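PDB 6AGI: calcium uptake protein 3, mitochondrial from Homo sapiens, which senses calcium through its EF-hands and, as a disulfide-linked heterodimer with MICU1, regulates the mitochondrial calcium uniporter in the central nervous system and skeletal muscle. Local coordinates for residues E16-L21 with T91-L96; L40-D45 with F95-L100; I256-F261 with V345-K350; A262-R267 with D294-F299. One frame throughout, in Å; residues are numbered along the deposited sequence.

Contact 1 of 4, residues E16-L21 with T91-L96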
loop_
_atom_site.group_PDB
_atom_site.type_symbol
_atom_site.label_atom_id
_atom_site.label_comp_id
_atom_site.label_asym_id
_atom_site.label_seq_id
_atom_site.Cartn_x
_atom_site.Cartn_y
_atom_site.Cartn_z
ATOM N N GLU B 16 0.923 22.789 -8.438
ATOM C CA GLU B 16 1.560 24.083 -8.634
ATOM C C GLU B 16 0.545 25.220 -8.544
ATOM O O GLU B 16 0.826 26.253 -7.916
ATOM C CB GLU B 16 2.295 24.097 -9.978
ATOM C CG GLU B 16 3.099 22.820 -10.196
ATOM C CD GLU B 16 3.625 22.619 -11.611
ATOM O OE1 GLU B 16 4.714 22.004 -11.699
ATOM O OE2 GLU B 16 3.015 23.056 -12.609
ATOM N N ARG B 17 -0.663 25.030 -9.094
ATOM C CA ARG B 17 -1.697 26.047 -8.950
ATOM C C ARG B 17 -2.056 26.288 -7.487
ATOM O O ARG B 17 -2.251 27.439 -7.070
ATOM C CB ARG B 17 -2.966 25.658 -9.712
ATOM C CG ARG B 17 -2.957 26.014 -11.205
ATOM C CD ARG B 17 -4.155 25.479 -11.977
ATOM N NE ARG B 17 -4.060 24.162 -12.601
ATOM C CZ ARG B 17 -4.950 23.187 -12.436
ATOM N NH1 ARG B 17 -5.992 23.377 -11.637
ATOM N NH2 ARG B 17 -4.803 22.035 -13.086
ATOM N N ARG B 18 -2.136 25.207 -6.686
ATOM C CA ARG B 18 -2.517 25.348 -5.282
ATOM C C ARG B 18 -1.400 25.976 -4.461
ATOM O O ARG B 18 -1.660 26.822 -3.589
ATOM C CB ARG B 18 -2.896 23.998 -4.700
ATOM C CG ARG B 18 -3.390 24.082 -3.256
ATOM C CD ARG B 18 -4.373 22.956 -2.900
ATOM N NE ARG B 18 -4.732 22.944 -1.484
ATOM C CZ ARG B 18 -5.906 23.391 -1.028
ATOM N NH1 ARG B 18 -6.789 23.879 -1.892
ATOM N NH2 ARG B 18 -6.194 23.379 0.279
ATOM N N PHE B 19 -0.157 25.543 -4.693
ATOM C CA PHE B 19 0.977 26.211 -4.070
ATOM C C PHE B 19 0.889 27.706 -4.314
ATOM O O PHE B 19 0.956 28.515 -3.376
ATOM C CB PHE B 19 2.296 25.701 -4.628
ATOM C CG PHE B 19 3.477 26.369 -4.007
ATOM C CD1 PHE B 19 3.722 26.252 -2.660
ATOM C CD2 PHE B 19 4.267 27.232 -4.760
ATOM C CE1 PHE B 19 4.811 26.890 -2.076
ATOM C CE2 PHE B 19 5.341 27.887 -4.196
ATOM C CZ PHE B 19 5.626 27.722 -2.840
ATOM N N ARG B 20 0.714 28.087 -5.585
ATOM C CA ARG B 20 0.641 29.502 -5.917
ATOM C C ARG B 20 -0.562 30.169 -5.260
ATOM O O ARG B 20 -0.482 31.340 -4.866
ATOM C CB ARG B 20 0.590 29.674 -7.427
ATOM C CG ARG B 20 1.875 29.282 -8.150
ATOM C CD ARG B 20 1.654 29.389 -9.639
ATOM N NE ARG B 20 0.648 30.406 -9.886
ATOM C CZ ARG B 20 0.848 31.500 -10.596
ATOM N NH1 ARG B 20 2.037 31.735 -11.114
ATOM N NH2 ARG B 20 -0.142 32.360 -10.761
ATOM N N LEU B 21 -1.679 29.451 -5.129
ATOM C CA LEU B 21 -2.861 30.060 -4.533
ATOM C C LEU B 21 -2.616 30.438 -3.080
ATOM O O LEU B 21 -3.001 31.529 -2.638
ATOM C CB LEU B 21 -4.043 29.100 -4.625
ATOM C CG LEU B 21 -5.358 29.573 -4.024
ATOM C CD1 LEU B 21 -5.914 30.719 -4.858
ATOM C CD2 LEU B 21 -6.325 28.443 -3.996
ATOM N N THR B 91 8.941 22.689 -3.630
ATOM C CA THR B 91 9.439 21.353 -3.317
ATOM C C THR B 91 9.224 21.016 -1.852
ATOM O O THR B 91 8.838 19.895 -1.501
ATOM C CB THR B 91 10.914 21.232 -3.685
ATOM O OG1 THR B 91 11.133 21.814 -4.981
ATOM C CG2 THR B 91 11.313 19.755 -3.678
ATOM N N GLU B 92 9.533 21.968 -0.987
ATOM C CA GLU B 92 9.432 21.771 0.446
ATOM C C GLU B 92 7.975 21.517 0.836
ATOM O O GLU B 92 7.672 20.653 1.673
ATOM C CB GLU B 92 10.030 23.034 1.063
ATOM C CG GLU B 92 10.662 23.033 2.382
ATOM C CD GLU B 92 11.742 24.116 2.419
ATOM O OE1 GLU B 92 12.830 23.916 1.827
ATOM O OE2 GLU B 92 11.453 25.215 2.948
ATOM N N TYR B 93 7.064 22.268 0.216
ATOM C CA TYR B 93 5.631 22.015 0.283
ATOM C C TYR B 93 5.305 20.569 -0.067
ATOM O O TYR B 93 4.552 19.895 0.651
ATOM C CB TYR B 93 4.947 22.964 -0.692
ATOM C CG TYR B 93 3.478 22.749 -0.923
ATOM C CD1 TYR B 93 2.582 22.560 0.130
ATOM C CD2 TYR B 93 2.996 22.644 -2.215
ATOM C CE1 TYR B 93 1.226 22.366 -0.125
ATOM C CE2 TYR B 93 1.678 22.440 -2.467
ATOM C CZ TYR B 93 0.788 22.305 -1.435
ATOM O OH TYR B 93 -0.531 22.099 -1.772
ATOM N N LEU B 94 5.808 20.108 -1.223
ATOM C CA LEU B 94 5.593 18.724 -1.655
ATOM C C LEU B 94 6.094 17.735 -0.608
ATOM O O LEU B 94 5.387 16.786 -0.248
ATOM C CB LEU B 94 6.271 18.500 -3.005
ATOM C CG LEU B 94 5.624 19.159 -4.222
ATOM C CD1 LEU B 94 6.082 18.516 -5.539
ATOM C CD2 LEU B 94 4.073 19.093 -4.071
ATOM N N PHE B 95 7.323 17.934 -0.125
ATOM C CA PHE B 95 7.853 17.155 0.995
ATOM C C PHE B 95 6.852 17.072 2.152
ATOM O O PHE B 95 6.490 15.973 2.593
ATOM C CB PHE B 95 9.166 17.787 1.451
ATOM C CG PHE B 95 9.858 17.076 2.587
ATOM C CD1 PHE B 95 10.216 15.742 2.482
ATOM C CD2 PHE B 95 10.183 17.761 3.754
ATOM C CE1 PHE B 95 10.885 15.099 3.534
ATOM C CE2 PHE B 95 10.834 17.127 4.795
ATOM C CZ PHE B 95 11.190 15.803 4.684
ATOM N N LEU B 96 6.371 18.232 2.636
ATOM C CA LEU B 96 5.474 18.240 3.791
ATOM C C LEU B 96 4.161 17.499 3.514
ATOM O O LEU B 96 3.716 16.674 4.341
ATOM C CB LEU B 96 5.197 19.684 4.188
ATOM C CG LEU B 96 6.436 20.477 4.585
ATOM C CD1 LEU B 96 6.157 21.989 4.732
ATOM C CD2 LEU B 96 6.939 19.878 5.900
HETATM O O HOH W 1 -2.585 21.310 0.002
#
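Phe19 and Tyr93 both set CG trans to their own backbone nitrogen (chi1 180° and 172°), which sends each ring out from its helix into the space between helices 14-22 and 90-101. The two side chains slide past one another in opposite senses: Phe19 CD1 lies 3.7 Å from Tyr93 CD2, and Phe19 CB rests 4.0 Å from Tyr93 CE2. With ring centroids 5.6 Å apart and planes inclined at 31°, the two rings meet obliquely. Arg18 crosses the end of the tyrosine at about a right angle, its CG 3.8 Å from Tyr93 OH. One water lies in the plane of both flat groups, at their edges; it accepts from Arg18 NE at 3.1 Å and is hydrogen-bonded to Tyr93 OH at 2.8 Å. Arg18 NH2 meanwhile reaches Ala41 O on helix 35-43. This is helix-on-helix packing: an N-terminal helix lies against the one that leads into helix 104-114, the incoming helix of the calcium-binding EF-hand 1. Substituting alanine for Tyr93 would probably open a gap beside Phe19 and leave the water on Arg18 NE without its tyrosine hydroxyl. Met33 touches both aromatic side chains, while Leu157 of helix 147-158 packs on Phe19 and Phe38 of helix 35-43 on Tyr93.

Contact 2 of 4, residues L40-D45 with F95-L100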
loop_
_atom_site.group_PDB
_atom_site.type_symbol
_atom_site.label_atom_id
_atom_site.label_comp_id
_atom_site.label_asym_id
_atom_site.label_seq_id
_atom_site.Cartn_x
_atom_site.Cartn_y
_atom_site.Cartn_z
ATOM N N LEU B 40 -2.858 26.661 6.412
ATOM C CA LEU B 40 -4.097 26.918 5.692
ATOM C C LEU B 40 -4.224 25.999 4.489
ATOM O O LEU B 40 -5.291 25.410 4.261
ATOM C CB LEU B 40 -4.170 28.389 5.283
ATOM C CG LEU B 40 -4.358 29.324 6.489
ATOM C CD1 LEU B 40 -4.260 30.812 6.161
ATOM C CD2 LEU B 40 -5.670 29.003 7.213
ATOM N N ALA B 41 -3.116 25.797 3.758
ATOM C CA ALA B 41 -3.148 24.984 2.543
ATOM C C ALA B 41 -3.586 23.557 2.824
ATOM O O ALA B 41 -4.194 22.914 1.961
ATOM C CB ALA B 41 -1.772 24.967 1.883
ATOM N N VAL B 42 -3.293 23.037 4.014
ATOM C CA VAL B 42 -3.676 21.667 4.339
ATOM C C VAL B 42 -4.954 21.572 5.177
ATOM O O VAL B 42 -5.488 20.462 5.337
ATOM C CB VAL B 42 -2.506 20.903 4.993
ATOM C CG1 VAL B 42 -1.324 21.013 4.107
ATOM C CG2 VAL B 42 -2.155 21.460 6.344
ATOM N N THR B 43 -5.407 22.667 5.794
ATOM C CA THR B 43 -6.599 22.591 6.635
ATOM C C THR B 43 -7.820 23.273 6.029
ATOM O O THR B 43 -8.893 23.237 6.644
ATOM C CB THR B 43 -6.337 23.164 8.029
ATOM O OG1 THR B 43 -6.036 24.563 7.929
ATOM C CG2 THR B 43 -5.161 22.412 8.660
ATOM N N THR B 44 -7.670 23.965 4.906
ATOM C CA THR B 44 -8.703 24.838 4.367
ATOM C C THR B 44 -9.016 24.365 2.939
ATOM O O THR B 44 -8.475 23.365 2.470
ATOM C CB THR B 44 -8.204 26.284 4.525
ATOM O OG1 THR B 44 -8.266 26.616 5.913
ATOM C CG2 THR B 44 -9.009 27.320 3.794
ATOM N N ASP B 45 -9.882 25.090 2.239
ATOM C CA ASP B 45 -10.169 24.838 0.835
ATOM C C ASP B 45 -9.612 25.922 -0.065
ATOM O O ASP B 45 -8.878 25.630 -1.006
ATOM C CB ASP B 45 -11.686 24.742 0.601
ATOM C CG ASP B 45 -12.207 23.323 0.702
ATOM O OD1 ASP B 45 -11.386 22.395 0.916
ATOM O OD2 ASP B 45 -13.434 23.133 0.498
ATOM N N PHE B 95 7.323 17.934 -0.125
ATOM C CA PHE B 95 7.853 17.155 0.995
ATOM C C PHE B 95 6.852 17.072 2.152
ATOM O O PHE B 95 6.490 15.973 2.593
ATOM C CB PHE B 95 9.166 17.787 1.451
ATOM C CG PHE B 95 9.858 17.076 2.587
ATOM C CD1 PHE B 95 10.216 15.742 2.482
ATOM C CD2 PHE B 95 10.183 17.761 3.754
ATOM C CE1 PHE B 95 10.885 15.099 3.534
ATOM C CE2 PHE B 95 10.834 17.127 4.795
ATOM C CZ PHE B 95 11.190 15.803 4.684
ATOM N N LEU B 96 6.371 18.232 2.636
ATOM C CA LEU B 96 5.474 18.240 3.791
ATOM C C LEU B 96 4.161 17.499 3.514
ATOM O O LEU B 96 3.716 16.674 4.341
ATOM C CB LEU B 96 5.197 19.684 4.188
ATOM C CG LEU B 96 6.436 20.477 4.585
ATOM C CD1 LEU B 96 6.157 21.989 4.732
ATOM C CD2 LEU B 96 6.939 19.878 5.900
ATOM N N LEU B 97 3.543 17.756 2.348
ATOM C CA LEU B 97 2.377 16.982 1.930
ATOM C C LEU B 97 2.642 15.498 1.942
ATOM O O LEU B 97 1.767 14.697 2.322
ATOM C CB LEU B 97 1.905 17.366 0.533
ATOM C CG LEU B 97 1.261 18.712 0.364
ATOM C CD1 LEU B 97 0.954 18.926 -1.107
ATOM C CD2 LEU B 97 0.026 18.659 1.224
ATOM N N CYS B 98 3.782 15.103 1.399
ATOM C CA CYS B 98 4.106 13.694 1.355
ATOM C C CYS B 98 4.190 13.100 2.760
ATOM O O CYS B 98 3.668 11.998 3.005
ATOM C CB CYS B 98 5.402 13.534 0.573
ATOM S SG CYS B 98 6.129 11.906 0.564
ATOM N N ILE B 99 4.844 13.819 3.695
ATOM C CA ILE B 99 4.915 13.397 5.101
ATOM C C ILE B 99 3.526 13.121 5.668
ATOM O O ILE B 99 3.305 12.115 6.354
ATOM C CB ILE B 99 5.667 14.427 5.956
ATOM C CG1 ILE B 99 7.159 14.390 5.668
ATOM C CG2 ILE B 99 5.421 14.184 7.425
ATOM C CD1 ILE B 99 7.896 15.543 6.359
ATOM N N LEU B 100 2.593 14.053 5.458
ATOM C CA LEU B 100 1.243 13.883 5.981
ATOM C C LEU B 100 0.604 12.530 5.612
ATOM O O LEU B 100 -0.262 12.037 6.349
ATOM C CB LEU B 100 0.380 15.045 5.507
ATOM C CG LEU B 100 0.680 16.407 6.141
ATOM C CD1 LEU B 100 -0.386 17.422 5.771
ATOM C CD2 LEU B 100 0.787 16.256 7.655
#
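Val42, the residue of 40-45 that touches Leu97 and Leu100, sits near a helix end where carbonyls of the last turn and the following loop converge on one guanidinium: Arg18 NH2 is hydrogen-bonded to both Ala41 O and Thr44 O, and Arg18 NH1 to Asp45 O. The helix is already ending here. Thr43 N and Thr44 N both turn to Leu40 O, the latter at 2.9 Å, and both bonds are weak; Thr44 is the first residue to leave helical backbone angles. Across the gap everything is apolar. Val42 carries CG1 opposite its carbonyl carbon (chi1 -54°), and this methyl is the one that does most of the touching: it lies 4.0 Å from Leu97 CD2 and 4.1 Å from Leu100 CD1. Val42 CB is also 4.1 Å from Leu100 CD1. Leu97 and Leu100, three residues apart, offer these methyls from neighbouring turns of helix 90-101, so one valine methyl meets a branch of each. Leu97 passes Val42 in the opposite sense, whereas Leu100 runs at a slant to it. The nearest CA atoms, those of Val42 and Leu97, are 8.0 Å apart, and only 89 Å² is buried. Leu100 also packs on Leu237 and Val241 of helix 227-250, and Leu97 on Phe318 of the second subunit. With no hydrogen bond between the segments, the contact has no directional tie; methyl-to-methyl dispersion and exclusion of water are what it contributes, while Arg18 grips this helix end and the loop after it.

Contact 3 of 4, residues I256-F261 with V345-K350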
loop_
_atom_site.group_PDB
_atom_site.type_symbol
_atom_site.label_atom_id
_atom_site.label_comp_id
_atom_site.label_asym_id
_atom_site.label_seq_id
_atom_site.Cartn_x
_atom_site.Cartn_y
_atom_site.Cartn_z
ATOM N N ILE B 256 -15.302 16.382 19.143
ATOM C CA ILE B 256 -16.009 16.886 17.971
ATOM C C ILE B 256 -17.229 16.009 17.730
ATOM O O ILE B 256 -17.274 14.833 18.124
ATOM C CB ILE B 256 -15.133 16.959 16.696
ATOM C CG1 ILE B 256 -14.863 15.556 16.134
ATOM C CG2 ILE B 256 -13.880 17.789 16.939
ATOM C CD1 ILE B 256 -14.118 15.565 14.787
ATOM N N SER B 257 -18.249 16.598 17.104
ATOM C CA SER B 257 -19.433 15.829 16.746
ATOM C C SER B 257 -19.093 14.812 15.661
ATOM O O SER B 257 -18.152 14.987 14.879
ATOM C CB SER B 257 -20.565 16.745 16.286
ATOM O OG SER B 257 -20.298 17.288 15.008
ATOM N N GLU B 258 -19.871 13.725 15.631
ATOM C CA GLU B 258 -19.723 12.723 14.579
ATOM C C GLU B 258 -20.175 13.244 13.221
ATOM O O GLU B 258 -19.697 12.777 12.182
ATOM C CB GLU B 258 -20.494 11.461 14.955
ATOM C CG GLU B 258 -19.906 10.763 16.165
ATOM C CD GLU B 258 -20.583 11.104 17.475
ATOM O OE1 GLU B 258 -21.083 12.235 17.629
ATOM O OE2 GLU B 258 -20.597 10.220 18.360
ATOM N N GLU B 259 -21.046 14.244 13.194
ATOM C CA GLU B 259 -21.353 14.836 11.906
ATOM C C GLU B 259 -20.119 15.544 11.351
ATOM O O GLU B 259 -19.775 15.355 10.177
ATOM C CB GLU B 259 -22.556 15.773 12.060
ATOM C CG GLU B 259 -23.283 16.137 10.767
ATOM C CD GLU B 259 -24.324 17.232 10.965
ATOM O OE1 GLU B 259 -24.466 17.727 12.107
ATOM O OE2 GLU B 259 -25.024 17.578 9.984
ATOM N N ASP B 260 -19.388 16.291 12.208
ATOM C CA ASP B 260 -18.114 16.895 11.803
ATOM C C ASP B 260 -17.033 15.843 11.535
ATOM O O ASP B 260 -16.233 15.989 10.601
ATOM C CB ASP B 260 -17.611 17.883 12.859
ATOM C CG ASP B 260 -18.553 19.056 13.085
ATOM O OD1 ASP B 260 -19.011 19.657 12.083
ATOM O OD2 ASP B 260 -18.804 19.403 14.271
ATOM N N PHE B 261 -16.985 14.779 12.338
ATOM C CA PHE B 261 -16.084 13.673 12.031
ATOM C C PHE B 261 -16.274 13.214 10.590
ATOM O O PHE B 261 -15.358 13.300 9.765
ATOM C CB PHE B 261 -16.338 12.509 12.987
ATOM C CG PHE B 261 -15.310 11.428 12.885
ATOM C CD1 PHE B 261 -13.960 11.750 12.838
ATOM C CD2 PHE B 261 -15.680 10.099 12.770
ATOM C CE1 PHE B 261 -12.991 10.758 12.724
ATOM C CE2 PHE B 261 -14.713 9.104 12.646
ATOM C CZ PHE B 261 -13.368 9.439 12.624
ATOM N N VAL B 345 -15.234 2.556 16.690
ATOM C CA VAL B 345 -15.622 1.510 15.756
ATOM C C VAL B 345 -17.099 1.619 15.438
ATOM O O VAL B 345 -17.508 1.590 14.270
ATOM C CB VAL B 345 -15.260 0.123 16.314
ATOM C CG1 VAL B 345 -15.861 -0.949 15.451
ATOM C CG2 VAL B 345 -13.748 -0.054 16.331
ATOM N N ASN B 346 -17.918 1.773 16.473
ATOM C CA ASN B 346 -19.359 1.870 16.270
ATOM C C ASN B 346 -19.701 3.070 15.401
ATOM O O ASN B 346 -20.586 3.002 14.533
ATOM C CB ASN B 346 -20.045 1.939 17.635
ATOM C CG ASN B 346 -21.552 1.884 17.549
ATOM O OD1 ASN B 346 -22.155 2.083 16.492
ATOM N ND2 ASN B 346 -22.170 1.529 18.664
ATOM N N THR B 347 -18.973 4.166 15.590
ATOM C CA THR B 347 -19.235 5.358 14.807
ATOM C C THR B 347 -18.868 5.137 13.346
ATOM O O THR B 347 -19.647 5.475 12.448
ATOM C CB THR B 347 -18.491 6.539 15.408
ATOM O OG1 THR B 347 -18.940 6.733 16.759
ATOM C CG2 THR B 347 -18.796 7.790 14.601
ATOM N N VAL B 348 -17.686 4.563 13.088
ATOM C CA VAL B 348 -17.300 4.235 11.715
ATOM C C VAL B 348 -18.355 3.355 11.062
ATOM O O VAL B 348 -18.730 3.569 9.903
ATOM C CB VAL B 348 -15.912 3.561 11.674
ATOM C CG1 VAL B 348 -15.628 3.058 10.290
ATOM C CG2 VAL B 348 -14.826 4.522 12.086
ATOM N N PHE B 349 -18.869 2.364 11.792
ATOM C CA PHE B 349 -19.876 1.488 11.197
ATOM C C PHE B 349 -21.146 2.261 10.852
ATOM O O PHE B 349 -21.680 2.122 9.746
ATOM C CB PHE B 349 -20.166 0.295 12.109
ATOM C CG PHE B 349 -19.246 -0.863 11.864
ATOM C CD1 PHE B 349 -17.864 -0.682 11.887
ATOM C CD2 PHE B 349 -19.748 -2.114 11.529
ATOM C CE1 PHE B 349 -17.000 -1.736 11.648
ATOM C CE2 PHE B 349 -18.889 -3.180 11.281
ATOM C CZ PHE B 349 -17.509 -2.983 11.339
ATOM N N LYS B 350 -21.630 3.107 11.765
ATOM C CA LYS B 350 -22.841 3.861 11.453
ATOM C C LYS B 350 -22.613 4.874 10.330
ATOM O O LYS B 350 -23.553 5.237 9.617
ATOM C CB LYS B 350 -23.367 4.563 12.708
ATOM C CG LYS B 350 -24.631 3.935 13.341
ATOM C CD LYS B 350 -24.464 2.486 13.811
ATOM C CE LYS B 350 -25.700 2.013 14.590
ATOM N NZ LYS B 350 -27.001 2.435 13.973
#
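Ahead of Glu258 and Phe261, the two residues that meet Thr347, comes Ile256, whose backbone is hydrogen-bonded to Ile291. Ser257 follows as the N-cap of helix 258-265: its OG accepts from Asp260 N at 3.1 Å, with a nearly straight N-H···O angle of 164°. The same hydroxyl donates to Asp260 OD2 at 2.7 Å, reaching that oxygen from 66° out of the carboxylate plane. Glu258 then bends at chi2 (97°) and crosses Thr347 at about a right angle, placing its CG 3.5 Å from Thr347 CG2. The bend keeps the carboxylate off this methyl and lets OE2 accept from the backbone nitrogens of Lys289 and Gly290; Thr347 OG1 is hydrogen-bonded back to His343 O. The setting is a helix-loop-helix array: residues 255-256 pair antiparallel with 291-292 in the loop of the degenerate EF-hand 2, an arrangement resembling the short sheet between paired EF-hand loops, while helix 342-352 is the incoming helix of EF-hand 3. The side chains of Thr347 and calcium ligand Asp353 are about 11 Å apart. Phe261, one turn beyond Glu258, brings ring atom CD2 to 4.3 Å from Thr347 CG2, obliquely.

Contact 4 of 4, residues A262-R267 with D294-F299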
loop_
_atom_site.group_PDB
_atom_site.type_symbol
_atom_site.label_atom_id
_atom_site.label_comp_id
_atom_site.label_asym_id
_atom_site.label_seq_id
_atom_site.Cartn_x
_atom_site.Cartn_y
_atom_site.Cartn_z
ATOM N N ALA B 262 -17.490 12.768 10.268
ATOM C CA ALA B 262 -17.778 12.273 8.928
ATOM C C ALA B 262 -17.469 13.333 7.880
ATOM O O ALA B 262 -16.904 13.032 6.815
ATOM C CB ALA B 262 -19.240 11.833 8.846
ATOM N N HIS B 263 -17.799 14.591 8.185
ATOM C CA HIS B 263 -17.558 15.667 7.233
ATOM C C HIS B 263 -16.080 15.765 6.893
ATOM O O HIS B 263 -15.726 15.919 5.721
ATOM C CB HIS B 263 -18.093 16.994 7.785
ATOM C CG HIS B 263 -17.509 18.214 7.135
ATOM N ND1 HIS B 263 -17.745 18.549 5.819
ATOM C CD2 HIS B 263 -16.709 19.189 7.634
ATOM C CE1 HIS B 263 -17.108 19.673 5.531
ATOM N NE2 HIS B 263 -16.472 20.081 6.615
ATOM N N ILE B 264 -15.203 15.694 7.906
ATOM C CA ILE B 264 -13.757 15.648 7.666
ATOM C C ILE B 264 -13.387 14.408 6.859
ATOM O O ILE B 264 -12.550 14.461 5.943
ATOM C CB ILE B 264 -12.982 15.681 8.995
ATOM C CG1 ILE B 264 -13.193 17.006 9.729
ATOM C CG2 ILE B 264 -11.512 15.466 8.738
ATOM C CD1 ILE B 264 -12.656 16.977 11.155
ATOM N N LEU B 265 -14.006 13.268 7.194
ATOM C CA LEU B 265 -13.725 12.010 6.504
ATOM C C LEU B 265 -13.970 12.094 5.006
ATOM O O LEU B 265 -13.288 11.421 4.231
ATOM C CB LEU B 265 -14.577 10.885 7.080
ATOM C CG LEU B 265 -14.103 10.391 8.427
ATOM C CD1 LEU B 265 -14.868 9.138 8.837
ATOM C CD2 LEU B 265 -12.656 10.149 8.253
ATOM N N LEU B 266 -14.964 12.868 4.574
ATOM C CA LEU B 266 -15.272 12.865 3.150
ATOM C C LEU B 266 -14.151 13.431 2.297
ATOM O O LEU B 266 -14.159 13.223 1.077
ATOM C CB LEU B 266 -16.567 13.612 2.853
ATOM C CG LEU B 266 -17.741 12.623 2.798
ATOM C CD1 LEU B 266 -17.788 11.649 3.986
ATOM C CD2 LEU B 266 -19.080 13.332 2.592
ATOM N N ARG B 267 -13.183 14.137 2.883
ATOM C CA ARG B 267 -12.033 14.480 2.060
ATOM C C ARG B 267 -11.214 13.247 1.681
ATOM O O ARG B 267 -10.629 13.210 0.585
ATOM C CB ARG B 267 -11.181 15.508 2.838
ATOM N N ASP B 294 -7.892 11.626 20.940
ATOM C CA ASP B 294 -7.141 10.391 20.807
ATOM C C ASP B 294 -7.774 9.502 19.752
ATOM O O ASP B 294 -7.066 8.840 18.986
ATOM C CB ASP B 294 -7.059 9.673 22.151
ATOM C CG ASP B 294 -5.919 10.178 22.999
ATOM O OD1 ASP B 294 -5.079 10.944 22.462
ATOM O OD2 ASP B 294 -5.880 9.825 24.203
ATOM N N GLU B 295 -9.112 9.468 19.711
ATOM C CA GLU B 295 -9.817 8.615 18.756
ATOM C C GLU B 295 -9.663 9.138 17.341
ATOM O O GLU B 295 -9.478 8.361 16.400
ATOM C CB GLU B 295 -11.297 8.498 19.142
ATOM C CG GLU B 295 -11.522 7.822 20.486
ATOM C CD GLU B 295 -12.929 7.986 21.000
ATOM O OE1 GLU B 295 -13.738 8.638 20.311
ATOM O OE2 GLU B 295 -13.206 7.509 22.127
ATOM N N PHE B 296 -9.726 10.455 17.183
ATOM C CA PHE B 296 -9.559 11.093 15.885
ATOM C C PHE B 296 -8.142 10.853 15.346
ATOM O O PHE B 296 -7.958 10.492 14.170
ATOM C CB PHE B 296 -9.969 12.559 16.094
ATOM C CG PHE B 296 -9.672 13.506 14.979
ATOM C CD1 PHE B 296 -8.413 14.021 14.769
ATOM C CD2 PHE B 296 -10.709 13.937 14.172
ATOM C CE1 PHE B 296 -8.190 14.941 13.753
ATOM C CE2 PHE B 296 -10.506 14.847 13.154
ATOM C CZ PHE B 296 -9.243 15.346 12.935
ATOM N N ARG B 297 -7.132 10.977 16.211
ATOM C CA ARG B 297 -5.762 10.635 15.824
ATOM C C ARG B 297 -5.617 9.146 15.532
ATOM O O ARG B 297 -4.904 8.766 14.601
ATOM C CB ARG B 297 -4.768 11.106 16.897
ATOM C CG ARG B 297 -3.305 11.022 16.466
ATOM C CD ARG B 297 -2.292 11.705 17.430
ATOM N NE ARG B 297 -2.516 11.479 18.852
ATOM C CZ ARG B 297 -1.698 11.911 19.809
ATOM N NH1 ARG B 297 -0.600 12.599 19.503
ATOM N NH2 ARG B 297 -1.969 11.637 21.076
ATOM N N SER B 298 -6.192 8.290 16.381
ATOM C CA SER B 298 -6.208 6.855 16.113
ATOM C C SER B 298 -6.667 6.587 14.694
ATOM O O SER B 298 -5.996 5.895 13.917
ATOM C CB SER B 298 -7.120 6.159 17.110
ATOM O OG SER B 298 -6.388 5.846 18.281
ATOM N N PHE B 299 -7.797 7.179 14.324
ATOM C CA PHE B 299 -8.376 6.864 13.030
ATOM C C PHE B 299 -7.538 7.397 11.876
ATOM O O PHE B 299 -7.402 6.717 10.854
ATOM C CB PHE B 299 -9.811 7.381 12.948
ATOM C CG PHE B 299 -10.492 7.036 11.678
ATOM C CD1 PHE B 299 -11.116 5.813 11.553
ATOM C CD2 PHE B 299 -10.462 7.878 10.590
ATOM C CE1 PHE B 299 -11.733 5.452 10.385
ATOM C CE2 PHE B 299 -11.076 7.515 9.420
ATOM C CZ PHE B 299 -11.716 6.312 9.318
#
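Ile264 and Leu265 each meet a phenylalanine of helix 293-304, and these two pairs make up the packed side of the contact. Ile264 CD1 comes to the edge of the Phe296 ring, close to its plane and 3.6 Å from CE2, the two side chains crossing at about a right angle. Leu265 and Phe299 approach from opposite directions; Leu265 CD2 reaches Phe299 CE2 at 3.3 Å and CD2 of that ring at 3.9 Å, obliquely. Phe299 holds CG trans to its backbone N (chi1 -177°), which directs the ring at helix 258-265 and helps to span a CA separation of 9.9 Å from Leu265 to Phe299. The same ring meets Phe261 edge-to-face. Replacing Phe299 with alanine would probably leave Leu265 CD2 facing a gap and deprive Phe261 of this aromatic partner. The outer sides are looser. On one, His263, Leu266 and Arg267 are poorly ordered, and the arginine is modelled no further than CB; on the other, exposed Asp294 forms a weak salt bridge with Arg297, OD1 to NH2 at 3.5 Å. Helix 293-304 belongs to the degenerate EF-hand 2, and Phe246 of helix 227-250 meets Phe296 edge-to-face. Between the segments the chemistry is wholly apolar, aliphatic branches against rings without a hydrogen bond, so the helices are held by the fit of buried hydrocarbon.

Overall arrangement
The four contacts form two clusters. Contacts 1 and 2 have centres 9 Å apart, share Phe95 and Leu96 on helix 90-101, and are joined by Arg18, whose NH2 is 2.7 Å from Ala41 O; both touch the second subunit. Contacts 3 and 4, centres 8 Å apart, share helix 258-265, contact 4 lying within the chain loop that contact 3 closes. Their cores merge: Val348 CG2 is 3.7 Å from Phe299 CE1, and Ile256 CD1 is 3.8 Å from Phe296 CD2. The clusters do not touch; contacts 2 and 4 come closest, with nearest atoms about 7 Å apart. Of the four, only contact 3 lies near an annotated calcium site, that of EF-hand 3.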